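Local structure of esterase (Rhizomucor miehei CAU432, 4WY8) at residues R102-L107 / V115-Y120. The protein hydrolyses carboxylic ester bonds as a fungal esterase of the alpha/beta hydrolase fold. Sequence-based numbering, arbitrary orientation.
Sequences RTVYEL and VIFVNY
In the beta-alpha-beta unit made of strand 83-87, helix 101-111 and strand 114-118, V104 and L107, one helical turn apart, pack against V115 and F117 of the returning strand. On the helix side V104 does most of the touching, sending one methyl to each strand residue. Its CG1 meets CG1 of V115 at 4.1 Å, both of these methyls lying anti to their own backbone N. The other branch, CG2, sits beside the backbone N of V104 (chi1 164° places CG1 opposite that nitrogen) and reaches the F117 ring, 3.7 Å from CD2 and 4.0 Å from CE2. The methyl approaches the CD2-CE2 bond at a slant, the two side chains running roughly at right angles. L107 adds a lighter touch, its CD2 standing 4.3 Å from CG2 of V115, so the two methyls of V115 are shared between two helix residues.

The interface is wholly apolar and buried. Helix and strand run nearly antiparallel, at 158°, with their axes 9.5 Å apart at closest approach. V115 and F117 point to this helix, while I116, between them, turns to the other face of the sheet and packs on V142 of helix 130-143. T71 of the neighbouring strand 65-73 touches both V104 and V115. Two residues further on from F117, the amide oxygen OD1 of N119 lies at the edge of the F117 ring, in its plane. Such helix-on-sheet packing, within a crossover that returns to a parallel strand beside the first, is characteristic of the alpha/beta hydrolase core.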
loop_
_atom_site.group_PDB
_atom_site.type_symbol
_atom_site.label_atom_id
_atom_site.label_comp_id
_atom_site.label_asym_id
_atom_site.label_seq_id
_atom_site.Cartn_x
_atom_site.Cartn_y
_atom_site.Cartn_z
ATOM N N ARG A 102 9.216 12.144 -14.850
ATOM C CA ARG A 102 8.492 12.560 -13.652
ATOM C C ARG A 102 8.657 11.511 -12.534
ATOM O O ARG A 102 9.103 11.809 -11.415
ATOM C CB ARG A 102 7.012 12.787 -14.011
ATOM C CG ARG A 102 6.083 13.015 -12.817
ATOM C CD ARG A 102 6.251 14.378 -12.201
ATOM N NE ARG A 102 5.905 15.415 -13.180
ATOM C CZ ARG A 102 5.856 16.718 -12.916
ATOM N NH1 ARG A 102 6.114 17.168 -11.697
ATOM N NH2 ARG A 102 5.533 17.567 -13.873
ATOM N N THR A 103 8.322 10.269 -12.872
ATOM C CA THR A 103 8.407 9.166 -11.932
ATOM C C THR A 103 9.815 9.009 -11.343
ATOM O O THR A 103 9.990 8.883 -10.120
ATOM C CB THR A 103 8.000 7.864 -12.632
ATOM O OG1 THR A 103 6.644 7.987 -13.099
ATOM C CG2 THR A 103 8.131 6.687 -11.674
ATOM N N VAL A 104 10.813 9.042 -12.221
ATOM C CA VAL A 104 12.203 8.838 -11.842
ATOM C C VAL A 104 12.750 9.984 -10.978
ATOM O O VAL A 104 13.384 9.746 -9.945
ATOM C CB VAL A 104 13.078 8.651 -13.113
ATOM C CG1 VAL A 104 14.546 8.841 -12.784
ATOM C CG2 VAL A 104 12.832 7.252 -13.738
ATOM N N TYR A 105 12.471 11.225 -11.355
ATOM C CA TYR A 105 12.948 12.358 -10.548
ATOM C C TYR A 105 12.313 12.323 -9.164
ATOM O O TYR A 105 13.027 12.502 -8.136
ATOM C CB TYR A 105 12.650 13.706 -11.220
ATOM C CG TYR A 105 13.547 14.065 -12.394
ATOM C CD1 TYR A 105 14.215 13.084 -13.121
ATOM C CD2 TYR A 105 13.708 15.401 -12.788
ATOM C CE1 TYR A 105 15.029 13.424 -14.216
ATOM C CE2 TYR A 105 14.520 15.754 -13.879
ATOM C CZ TYR A 105 15.175 14.757 -14.585
ATOM O OH TYR A 105 15.977 15.080 -15.666
ATOM N N GLU A 106 10.999 12.048 -9.119
ATOM C CA GLU A 106 10.316 11.962 -7.806
ATOM C C GLU A 106 10.864 10.830 -6.924
ATOM O O GLU A 106 11.083 11.003 -5.734
ATOM C CB GLU A 106 8.803 11.771 -7.994
ATOM C CG GLU A 106 8.046 13.032 -8.420
ATOM C CD GLU A 106 7.990 14.135 -7.348
ATOM O OE1 GLU A 106 8.219 13.860 -6.142
ATOM O OE2 GLU A 106 7.687 15.292 -7.723
ATOM N N LEU A 107 11.052 9.659 -7.514
ATOM C CA LEU A 107 11.607 8.522 -6.788
ATOM C C LEU A 107 13.011 8.858 -6.263
ATOM O O LEU A 107 13.363 8.583 -5.123
ATOM C CB LEU A 107 11.649 7.307 -7.713
ATOM C CG LEU A 107 12.141 5.985 -7.117
ATOM C CD1 LEU A 107 11.280 5.496 -5.911
ATOM C CD2 LEU A 107 12.229 4.923 -8.217
ATOM N N VAL A 115 19.026 6.690 -8.835
ATOM C CA VAL A 115 18.231 5.863 -9.727
ATOM C C VAL A 115 19.025 5.637 -11.012
ATOM O O VAL A 115 19.458 6.578 -11.696
ATOM C CB VAL A 115 16.858 6.478 -10.022
ATOM C CG1 VAL A 115 16.091 5.582 -10.919
ATOM C CG2 VAL A 115 16.083 6.660 -8.717
ATOM N N ILE A 116 19.260 4.368 -11.302
ATOM C CA ILE A 116 20.020 3.975 -12.467
ATOM C C ILE A 116 19.064 3.446 -13.531
ATOM O O ILE A 116 18.570 2.321 -13.466
ATOM C CB ILE A 116 21.079 2.943 -12.076
ATOM C CG1 ILE A 116 22.003 3.572 -11.014
ATOM C CG2 ILE A 116 21.880 2.515 -13.277
ATOM C CD1 ILE A 116 22.846 2.581 -10.273
ATOM N N PHE A 117 18.796 4.320 -14.490
ATOM C CA PHE A 117 17.836 4.111 -15.551
ATOM C C PHE A 117 18.503 3.443 -16.757
ATOM O O PHE A 117 19.363 4.016 -17.405
ATOM C CB PHE A 117 17.229 5.475 -15.942
ATOM C CG PHE A 117 16.008 5.387 -16.820
ATOM C CD1 PHE A 117 16.125 5.412 -18.204
ATOM C CD2 PHE A 117 14.738 5.301 -16.253
ATOM C CE1 PHE A 117 14.988 5.345 -19.017
ATOM C CE2 PHE A 117 13.610 5.212 -17.048
ATOM C CZ PHE A 117 13.734 5.242 -18.435
ATOM N N VAL A 118 18.095 2.229 -17.071
ATOM C CA VAL A 118 18.698 1.532 -18.177
ATOM C C VAL A 118 17.962 1.873 -19.460
ATOM O O VAL A 118 16.754 1.615 -19.570
ATOM C CB VAL A 118 18.663 0.015 -17.952
ATOM C CG1 VAL A 118 19.306 -0.694 -19.129
ATOM C CG2 VAL A 118 19.358 -0.322 -16.637
ATOM N N ASN A 119 18.658 2.505 -20.405
ATOM C CA ASN A 119 18.048 2.763 -21.700
ATOM C C ASN A 119 18.187 1.538 -22.588
ATOM O O ASN A 119 18.967 1.541 -23.527
ATOM C CB ASN A 119 18.682 3.986 -22.364
ATOM C CG ASN A 119 18.566 5.222 -21.511
ATOM O OD1 ASN A 119 17.551 5.922 -21.553
ATOM N ND2 ASN A 119 19.587 5.487 -20.702
ATOM N N TYR A 120 17.385 0.507 -22.333
ATOM C CA TYR A 120 17.553 -0.751 -23.065
ATOM C C TYR A 120 17.027 -0.667 -24.506
ATOM O O TYR A 120 16.320 0.287 -24.866
ATOM C CB TYR A 120 16.893 -1.907 -22.299
ATOM C CG TYR A 120 15.406 -1.767 -22.028
ATOM C CD1 TYR A 120 14.465 -2.143 -22.982
ATOM C CD2 TYR A 120 14.947 -1.283 -20.807
ATOM C CE1 TYR A 120 13.115 -2.024 -22.735
ATOM C CE2 TYR A 120 13.590 -1.160 -20.549
ATOM C CZ TYR A 120 12.685 -1.529 -21.515
ATOM O OH TYR A 120 11.337 -1.418 -21.260
#